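Local coordinates for putative ABC transporter (PDB 4PE6), which probably serves as the solute-binding component of an ABC importer for carbohydrate-like compounds and holds a bound trihydroxybutanoic acid, at residues Thr35-Ala38 / Lys39-Ala43; Asp215-Gly218 / Val219-Phe223; Ile291-Lys294 / Asp295-Thr298. One frame throughout, in Å; residues are numbered along the deposited sequence. Where two conformers were deposited one is given.

Contact 1: residues Thr35-Ala38 / Lys39-Ala43; sequences TMIA and KFEEA
The CG2 methyl of I37 lies against the carboxylate of E41, one helical turn further on. I37 CG2 is 3.7 Å from E41 CD and almost as near both oxygens, so it rests on the acid as a whole rather than on one tip. With I37 CG1 anti to its own carbonyl carbon (chi1 -66°), CG2 is the branch left to meet E41. E41 reaches it by running along the helix surface, its CG 3.4 Å from I37 O. The two side chains cross at a slant, a methyl against a charged end.

A second pair, T35 and K39, runs side by side in the same direction. T35 CG2 touches K39 CG at 4.0 Å, and K39 CG also passes 3.3 Å from T35 O. A bend at chi2 (-66°) keeps the lysine chain beside the threonine methyl, so that CE as well as CG approaches it. Both polar ends are used beyond this turn: K39 NZ forms a salt bridge with E307, and T35 OG1 is hydrogen-bonded to Y308 N.

Four consecutive backbone bonds hold the turn, from K39 N to T35 O (2.9 Å) through to E42 N and A38 O (2.9 Å). The F40 N to M36 O bond is longer, at 3.2 Å, and the same oxygen also takes a bond from S264 OG. In one of its two conformers, the side chain of M36 (selenomethionine) is about 6 Å from the bound trihydroxybutanoic acid.

This is the helix of a beta-alpha-beta unit, between strands 20-25 and 55-60. I37 and F40 pack on L23 and V58 of those strands, while K39 and A43 meet V265 of helix 263-275.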
ATOM      1  N   THR A  35      -5.500   7.948  -0.275  1.00 19.67           N
ATOM      2  CA  THR A  35      -5.245   8.150  -1.689  1.00 19.48           C
ATOM      3  C   THR A  35      -5.854   6.986  -2.483  1.00 18.60           C
ATOM      4  O   THR A  35      -6.443   7.183  -3.556  1.00 18.39           O
ATOM      5  CB  THR A  35      -3.747   8.302  -1.980  1.00 19.80           C
ATOM      6  OG1 THR A  35      -3.274   9.525  -1.410  1.00 20.28           O
ATOM      7  CG2 THR A  35      -3.490   8.327  -3.484  1.00 20.24           C
HETATM    8  N   MSE A  36      -5.741   5.774  -1.948  0.50 17.38           N
HETATM    9  CA  MSE A  36      -6.287   4.600  -2.630  0.50 16.69           C
HETATM   10  C   MSE A  36      -7.769   4.749  -2.861  0.50 16.81           C
HETATM   11  O   MSE A  36      -8.261   4.444  -3.943  0.50 16.62           O
HETATM   12  CB  MSE A  36      -5.950   3.364  -1.794  0.50 16.08           C
HETATM   13  CG  MSE A  36      -6.804   2.204  -2.245  0.50 15.58           C
HETATM   14 SE   MSE A  36      -6.617   0.789  -0.902  0.50 15.41          SE
HETATM   15  CE  MSE A  36      -8.212   1.361   0.086  0.50 15.48           C
ATOM     16  N   ILE A  37      -8.492   5.233  -1.853  1.00 17.18           N
ATOM     17  CA  ILE A  37      -9.935   5.496  -1.982  1.00 17.69           C
ATOM     18  C   ILE A  37     -10.226   6.639  -2.961  1.00 18.44           C
ATOM     19  O   ILE A  37     -11.084   6.513  -3.842  1.00 18.24           O
ATOM     20  CB  ILE A  37     -10.577   5.773  -0.597  1.00 18.12           C
ATOM     21  CG1 ILE A  37     -10.515   4.487   0.259  1.00 17.77           C
ATOM     22  CG2 ILE A  37     -12.007   6.296  -0.725  1.00 18.85           C
ATOM     23  CD1 ILE A  37     -11.226   3.292  -0.334  1.00 17.44           C
ATOM     24  N   ALA A  38      -9.482   7.722  -2.819  1.00 19.40           N
ATOM     25  CA  ALA A  38      -9.671   8.886  -3.681  1.00 20.88           C
ATOM     26  C   ALA A  38      -9.483   8.524  -5.168  1.00 21.19           C
ATOM     27  O   ALA A  38     -10.312   8.881  -5.996  1.00 22.59           O
ATOM     28  CB  ALA A  38      -8.763  10.013  -3.235  1.00 21.61           C
ATOM     29  N   LYS A  39      -8.438   7.769  -5.510  1.00 20.86           N
ATOM     30  CA  LYS A  39      -8.217   7.363  -6.895  1.00 20.90           C
ATOM     31  C   LYS A  39      -9.336   6.453  -7.408  1.00 20.52           C
ATOM     32  O   LYS A  39      -9.775   6.613  -8.543  1.00 20.72           O
ATOM     33  CB  LYS A  39      -6.861   6.668  -7.056  1.00 20.95           C
ATOM     34  CG  LYS A  39      -5.663   7.531  -6.718  1.00 21.77           C
ATOM     35  CD  LYS A  39      -5.504   8.689  -7.693  1.00 23.32           C
ATOM     36  CE  LYS A  39      -4.433   9.656  -7.215  1.00 24.50           C
ATOM     37  NZ  LYS A  39      -3.912  10.438  -8.359  1.00 26.44           N
ATOM     38  N   PHE A  40      -9.801   5.507  -6.576  1.00 19.61           N
ATOM     39  CA  PHE A  40     -10.940   4.682  -6.931  1.00 19.65           C
ATOM     40  C   PHE A  40     -12.177   5.516  -7.192  1.00 21.01           C
ATOM     41  O   PHE A  40     -12.883   5.293  -8.164  1.00 21.49           O
ATOM     42  CB  PHE A  40     -11.291   3.661  -5.826  1.00 18.46           C
ATOM     43  CG  PHE A  40     -12.580   2.925  -6.097  1.00 18.17           C
ATOM     44  CD1 PHE A  40     -12.616   1.884  -7.024  1.00 17.77           C
ATOM     45  CD2 PHE A  40     -13.757   3.298  -5.473  1.00 18.20           C
ATOM     46  CE1 PHE A  40     -13.798   1.207  -7.281  1.00 17.59           C
ATOM     47  CE2 PHE A  40     -14.942   2.639  -5.730  1.00 18.25           C
ATOM     48  CZ  PHE A  40     -14.960   1.591  -6.651  1.00 18.02           C
ATOM     49  N   GLU A  41     -12.463   6.457  -6.301  1.00 22.62           N
ATOM     50  CA  GLU A  41     -13.679   7.231  -6.418  1.00 24.19           C
ATOM     51  C   GLU A  41     -13.645   8.151  -7.649  1.00 25.38           C
ATOM     52  O   GLU A  41     -14.643   8.285  -8.352  1.00 25.89           O
ATOM     53  CB  GLU A  41     -13.918   8.036  -5.148  1.00 25.87           C
ATOM     54  CG  GLU A  41     -14.461   7.194  -4.016  1.00 26.49           C
ATOM     55  CD  GLU A  41     -14.612   7.970  -2.721  1.00 28.66           C
ATOM     56  OE1 GLU A  41     -13.887   8.965  -2.526  1.00 29.94           O
ATOM     57  OE2 GLU A  41     -15.436   7.553  -1.886  1.00 30.32           O
ATOM     58  N   GLU A  42     -12.497   8.757  -7.909  1.00 25.93           N
ATOM     59  CA  GLU A  42     -12.312   9.526  -9.143  1.00 27.67           C
ATOM     60  C   GLU A  42     -12.509   8.639 -10.381  1.00 27.00           C
ATOM     61  O   GLU A  42     -13.188   9.030 -11.312  1.00 27.29           O
ATOM     62  CB  GLU A  42     -10.929  10.155  -9.162  1.00 28.77           C
ATOM     63  CG  GLU A  42     -10.557  10.835 -10.464  1.00 31.05           C
ATOM     64  CD  GLU A  42      -9.146  11.390 -10.436  1.00 32.40           C
ATOM     65  OE1 GLU A  42      -8.175  10.611 -10.291  1.00 31.47           O
ATOM     66  OE2 GLU A  42      -9.016  12.609 -10.594  1.00 34.48           O
ATOM     67  N   ALA A  43     -11.911   7.454 -10.398  1.00 25.79           N
ATOM     68  CA  ALA A  43     -12.048   6.568 -11.555  1.00 25.74           C
ATOM     69  C   ALA A  43     -13.488   6.058 -11.732  1.00 26.08           C
ATOM     70  O   ALA A  43     -13.979   5.927 -12.856  1.00 25.82           O
ATOM     71  CB  ALA A  43     -11.098   5.392 -11.450  1.00 25.14           C
TER

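Contact 2: residues Asp215-Gly218 / Val219-Phe223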
ATOM      1  N   ASP A 215       6.614   5.949   6.386  1.00 20.30           N
ATOM      2  CA  ASP A 215       6.320   6.718   7.587  1.00 20.31           C
ATOM      3  C   ASP A 215       7.456   7.647   7.980  1.00 20.25           C
ATOM      4  O   ASP A 215       7.420   8.248   9.063  1.00 19.84           O
ATOM      5  CB  ASP A 215       6.060   5.739   8.730  1.00 20.21           C
ATOM      6  CG  ASP A 215       7.139   4.680   8.825  1.00 20.14           C
ATOM      7  OD1 ASP A 215       8.285   4.991   8.426  1.00 20.52           O
ATOM      8  OD2 ASP A 215       6.851   3.535   9.277  1.00 19.85           O
ATOM      9  N   GLY A 216       8.450   7.771   7.104  1.00 20.38           N
ATOM     10  CA  GLY A 216       9.685   8.494   7.416  1.00 21.03           C
ATOM     11  C   GLY A 216       9.516   9.960   7.799  1.00 21.92           C
ATOM     12  O   GLY A 216      10.334  10.502   8.537  1.00 21.76           O
ATOM     13  N   TYR A 217       8.470  10.620   7.312  1.00 23.30           N
ATOM     14  CA  TYR A 217       8.266  12.050   7.656  1.00 24.74           C
ATOM     15  C   TYR A 217       7.903  12.142   9.130  1.00 24.53           C
ATOM     16  O   TYR A 217       8.428  12.975   9.837  1.00 25.18           O
ATOM     17  CB  TYR A 217       7.180  12.705   6.789  1.00 26.29           C
ATOM     18  CG  TYR A 217       6.936  14.172   7.093  1.00 28.73           C
ATOM     19  CD1 TYR A 217       7.695  15.167   6.495  1.00 29.67           C
ATOM     20  CD2 TYR A 217       5.944  14.556   8.001  1.00 29.73           C
ATOM     21  CE1 TYR A 217       7.463  16.515   6.782  1.00 31.24           C
ATOM     22  CE2 TYR A 217       5.721  15.884   8.299  1.00 31.62           C
ATOM     23  CZ  TYR A 217       6.479  16.853   7.682  1.00 32.04           C
ATOM     24  OH  TYR A 217       6.234  18.162   7.977  1.00 35.32           O
ATOM     25  N   GLY A 218       7.018  11.263   9.585  1.00 24.46           N
ATOM     26  CA  GLY A 218       6.627  11.191  10.997  1.00 24.26           C
ATOM     27  C   GLY A 218       7.761  10.764  11.902  1.00 23.58           C
ATOM     28  O   GLY A 218       7.936  11.290  12.997  1.00 23.78           O
ATOM     29  N   VAL A 219       8.547   9.805  11.442  1.00 22.85           N
ATOM     30  CA  VAL A 219       9.726   9.381  12.174  1.00 22.59           C
ATOM     31  C   VAL A 219      10.694  10.579  12.337  1.00 23.48           C
ATOM     32  O   VAL A 219      11.173  10.899  13.445  1.00 23.86           O
ATOM     33  CB  VAL A 219      10.357   8.156  11.459  1.00 21.77           C
ATOM     34  CG1 VAL A 219      11.737   7.822  12.015  1.00 21.54           C
ATOM     35  CG2 VAL A 219       9.419   6.960  11.589  1.00 21.38           C
ATOM     36  N   ALA A 220      10.902  11.310  11.253  1.00 24.52           N
ATOM     37  CA  ALA A 220      11.765  12.479  11.294  1.00 25.61           C
ATOM     38  C   ALA A 220      11.290  13.511  12.347  1.00 26.84           C
ATOM     39  O   ALA A 220      12.094  14.003  13.123  1.00 27.75           O
ATOM     40  CB  ALA A 220      11.864  13.102   9.907  1.00 26.22           C
ATOM     41  N   GLN A 221       9.991  13.802  12.400  1.00 27.76           N
ATOM     42  CA  GLN A 221       9.440  14.699  13.405  1.00 28.97           C
ATOM     43  C   GLN A 221       9.743  14.216  14.820  1.00 27.97           C
ATOM     44  O   GLN A 221      10.033  15.029  15.680  1.00 27.82           O
ATOM     45  CB  GLN A 221       7.926  14.849  13.270  1.00 31.07           C
ATOM     46  CG  GLN A 221       7.399  15.561  12.033  1.00 32.98           C
ATOM     47  CD  GLN A 221       5.883  15.386  11.886  1.00 34.89           C
ATOM     48  OE1 GLN A 221       5.370  14.256  11.770  1.00 36.78           O
ATOM     49  NE2 GLN A 221       5.153  16.497  11.899  1.00 36.56           N
ATOM     50  N   ALA A 222       9.683  12.906  15.079  1.00 26.17           N
ATOM     51  CA  ALA A 222      10.016  12.425  16.420  1.00 25.42           C
ATOM     52  C   ALA A 222      11.457  12.799  16.782  1.00 24.85           C
ATOM     53  O   ALA A 222      11.722  13.288  17.892  1.00 24.80           O
ATOM     54  CB  ALA A 222       9.820  10.926  16.530  1.00 25.21           C
ATOM     55  N   PHE A 223      12.381  12.587  15.844  1.00 23.70           N
ATOM     56  CA  PHE A 223      13.797  12.883  16.096  1.00 23.70           C
ATOM     57  C   PHE A 223      14.001  14.401  16.294  1.00 24.65           C
ATOM     58  O   PHE A 223      14.745  14.830  17.189  1.00 24.75           O
ATOM     59  CB  PHE A 223      14.692  12.300  14.990  1.00 22.77           C
ATOM     60  CG  PHE A 223      14.971  10.821  15.152  1.00 21.80           C
ATOM     61  CD1 PHE A 223      14.036   9.865  14.745  1.00 21.26           C
ATOM     62  CD2 PHE A 223      16.155  10.383  15.722  1.00 21.53           C
ATOM     63  CE1 PHE A 223      14.284   8.523  14.923  1.00 20.67           C
ATOM     64  CE2 PHE A 223      16.405   9.040  15.919  1.00 21.20           C
ATOM     65  CZ  PHE A 223      15.468   8.110  15.520  1.00 20.92           C
TER
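Main-chain hydrogen bonds join D215-G218 to V219-F223 in the regular i to i+4 pattern of an alpha-helix. V219 N donates to D215 O at 3.1 Å, A220 N to G216 O at 2.9 Å, and Q221 N and A222 N continue the series to Y217 O and G218 O.

Van der Waals contacts pair Y217 with Q221 and D215 with V219. Q221 crosses the Y217 ring obliquely, its CD 3.6 Å from Y217 CE2, with amide and ring planes 47° apart. The Y217 ring reaches this place because its CG is anti to the backbone N (chi1 -180°). D215 OD1 lies 3.9 Å from V219 CG2.

Among polar groups, D215 occupies the N-cap position but makes no capping bond with its side chain. Its OD2 instead accepts from C213 N, next to the disulfide that ties C213 to the ligand-pocket residue C188. E236 OE1 takes the bond from Y217 N.

The helix follows strand 209-211 and precedes strand 232-235, packing V219 on V233. A222 and F223 meet V197 of helix 190-200, and on helix 239-247 Y244 sets its ring edge-to-face with Y217.

Contact 3: residues Ile291-Lys294 / Asp295-Thr298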
ATOM      1  N   ILE A 291      10.510   5.319  -5.818  1.00 25.48           N
ATOM      2  CA  ILE A 291      10.947   6.660  -6.193  1.00 27.38           C
ATOM      3  C   ILE A 291      12.434   6.789  -5.891  1.00 28.71           C
ATOM      4  O   ILE A 291      12.826   7.122  -4.787  1.00 27.97           O
ATOM      5  CB  ILE A 291      10.131   7.746  -5.470  1.00 26.88           C
ATOM      6  CG1 ILE A 291       8.651   7.544  -5.785  1.00 26.64           C
ATOM      7  CG2 ILE A 291      10.559   9.137  -5.927  1.00 28.01           C
ATOM      8  CD1 ILE A 291       7.727   8.459  -5.022  1.00 26.68           C
ATOM      9  N   GLU A 292      13.253   6.485  -6.891  1.00 31.75           N
ATOM     10  CA  GLU A 292      14.687   6.734  -6.809  1.00 34.54           C
ATOM     11  C   GLU A 292      14.963   8.222  -6.993  1.00 35.99           C
ATOM     12  O   GLU A 292      14.087   8.976  -7.424  1.00 34.74           O
ATOM     13  CB  GLU A 292      15.425   5.891  -7.841  1.00 37.52           C
ATOM     14  CG  GLU A 292      15.324   4.413  -7.509  1.00 38.67           C
ATOM     15  CD  GLU A 292      16.139   3.557  -8.437  1.00 41.54           C
ATOM     16  OE1 GLU A 292      15.824   3.518  -9.644  1.00 43.98           O
ATOM     17  OE2 GLU A 292      17.091   2.921  -7.948  1.00 44.55           O
ATOM     18  N   GLU A 293      16.181   8.640  -6.659  1.00 41.77           N
ATOM     19  CA  GLU A 293      16.514  10.060  -6.605  1.00 43.67           C
ATOM     20  C   GLU A 293      16.096  10.789  -7.885  1.00 44.31           C
ATOM     21  O   GLU A 293      15.480  11.842  -7.826  1.00 42.72           O
ATOM     22  CB  GLU A 293      18.011  10.266  -6.321  1.00 47.34           C
ATOM     23  CG  GLU A 293      18.397  11.711  -6.024  1.00 49.45           C
ATOM     24  CD  GLU A 293      19.884  11.886  -5.789  1.00 53.00           C
ATOM     25  OE1 GLU A 293      20.420  11.209  -4.889  1.00 55.78           O
ATOM     26  OE2 GLU A 293      20.524  12.699  -6.495  1.00 55.51           O
ATOM     27  N   LYS A 294      16.395  10.201  -9.034  1.00 47.03           N
ATOM     28  CA  LYS A 294      16.059  10.814 -10.323  1.00 49.67           C
ATOM     29  C   LYS A 294      14.560  11.065 -10.551  1.00 48.57           C
ATOM     30  O   LYS A 294      14.202  11.922 -11.367  1.00 49.86           O
ATOM     31  CB  LYS A 294      16.608   9.953 -11.462  1.00 53.13           C
ATOM     32  CG  LYS A 294      16.038   8.543 -11.505  1.00 53.40           C
ATOM     33  CD  LYS A 294      17.104   7.515 -11.854  1.00 56.17           C
ATOM     34  CE  LYS A 294      16.535   6.104 -11.810  1.00 56.26           C
ATOM     35  NZ  LYS A 294      15.452   5.901 -12.816  1.00 56.51           N
ATOM     36  N   ASP A 295      13.695  10.316  -9.861  1.00 45.77           N
ATOM     37  CA  ASP A 295      12.239  10.470 -10.009  1.00 44.44           C
ATOM     38  C   ASP A 295      11.584  11.411  -8.983  1.00 42.46           C
ATOM     39  O   ASP A 295      10.399  11.727  -9.120  1.00 41.77           O
ATOM     40  CB  ASP A 295      11.555   9.102  -9.920  1.00 44.44           C
ATOM     41  CG  ASP A 295      12.039   8.131 -10.986  1.00 46.80           C
ATOM     42  OD1 ASP A 295      12.269   8.572 -12.125  1.00 48.58           O
ATOM     43  OD2 ASP A 295      12.192   6.929 -10.679  1.00 48.64           O
ATOM     44  N   ARG A 296      12.324  11.844  -7.962  1.00 40.91           N
ATOM     45  CA  ARG A 296      11.746  12.661  -6.873  1.00 40.16           C
ATOM     46  C   ARG A 296      11.066  13.931  -7.348  1.00 40.10           C
ATOM     47  O   ARG A 296       9.895  14.177  -7.050  1.00 37.38           O
ATOM     48  CB  ARG A 296      12.814  13.072  -5.868  1.00 41.36           C
ATOM     49  CG  ARG A 296      13.290  11.951  -4.971  1.00 42.18           C
ATOM     50  CD  ARG A 296      14.666  12.229  -4.386  1.00 44.36           C
ATOM     51  NE  ARG A 296      14.701  13.459  -3.601  1.00 47.13           N
ATOM     52  CZ  ARG A 296      15.730  13.858  -2.852  1.00 48.75           C
ATOM     53  NH1 ARG A 296      16.836  13.123  -2.752  1.00 49.62           N
ATOM     54  NH2 ARG A 296      15.637  15.002  -2.182  1.00 49.92           N
ATOM     55  N   ASP A 297      11.814  14.747  -8.081  1.00 41.67           N
ATOM     56  CA  ASP A 297      11.299  16.048  -8.496  1.00 42.96           C
ATOM     57  C   ASP A 297      10.113  15.884  -9.447  1.00 41.70           C
ATOM     58  O   ASP A 297       9.126  16.615  -9.345  1.00 41.95           O
ATOM     59  CB  ASP A 297      12.408  16.894  -9.129  1.00 46.10           C
ATOM     60  CG  ASP A 297      13.580  17.130  -8.179  1.00 46.71           C
ATOM     61  OD1 ASP A 297      13.390  17.150  -6.943  1.00 45.67           O
ATOM     62  OD2 ASP A 297      14.709  17.303  -8.676  1.00 50.07           O
ATOM     63  N   THR A 298      10.201  14.915 -10.352  1.00 40.99           N
ATOM     64  CA  THR A 298       9.097  14.631 -11.267  1.00 40.93           C
ATOM     65  C   THR A 298       7.819  14.357 -10.451  1.00 37.49           C
ATOM     66  O   THR A 298       6.786  14.979 -10.672  1.00 36.95           O
ATOM     67  CB  THR A 298       9.388  13.445 -12.230  1.00 42.26           C
ATOM     68  OG1 THR A 298       9.173  12.199 -11.550  1.00 44.50           O
ATOM     69  CG2 THR A 298      10.813  13.476 -12.768  1.00 44.16           C
TER
HETATM   70  O   HOH W   1      14.808  14.272  -8.612  1.00 41.03           O
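R296 folds back over E293, three residues earlier. Its CB starts 3.5 Å from E293 O, and CG stays near that oxygen while also touching the I291 CG2 methyl at 4.0 Å. CD then passes 3.6 Å from E293 CA. Bent at chi3 (59°), the chain sends R296 NH1 to 3.9 Å from E293 CG. The carboxylate itself is beyond salt-bridge range, with its plane turned 76° from the guanidinium. That cation has another partner in W245, with which it makes a cation-pi interaction.

Backbone bonds at this turn span three residues. D295 N donates to E292 O at 2.8 Å and R296 N to E293 O, both from above the carbonyl plane. A water gives a further bond to E293 O and accepts one from D297 N, linking residues four apart. T298 OG1 donates to D295 O, tying its hydroxyl to the turn.

D295 runs alongside K294, and its OD2 stands 4.0 Å from K294 NZ, near but not in a salt bridge. K294 NZ also forms a long salt bridge with E292 OE1, at 4.0 Å, so it has two acids near it. With an alanine in place of D295, K294 would probably lose one of its two nearby countercharges, and K294 CG the carboxylate beside it.

Such loose pairing suggests mutual screening of charges at a largely solvent-facing turn, whereas its hydrogen bonds are made by backbone, water and the threonine hydroxyl, the backbone ones with poor directionality.

All three contacts are local, between residues a few positions apart along a helix or at its start, but burial separates them. Contact 2 is buried, contact 1 partly so, and contact 3 belongs to the surface. Contacts 1 and 2 each sit on the helix of a beta-alpha-beta unit, in the two different lobes that flank the ligand, with centres about 26 Å apart; their regular backbone bonding goes with hydrophobic packing on strands. Contact 3 follows strand 283-290 and relies on three-residue bonds, a water and loosely matched charges. Contacts 2 and 3 do not touch, yet both meet helix 239-247, through Y217 and A220 in one and I291 and R296 in the other. Contact 1 approaches the ligand most closely.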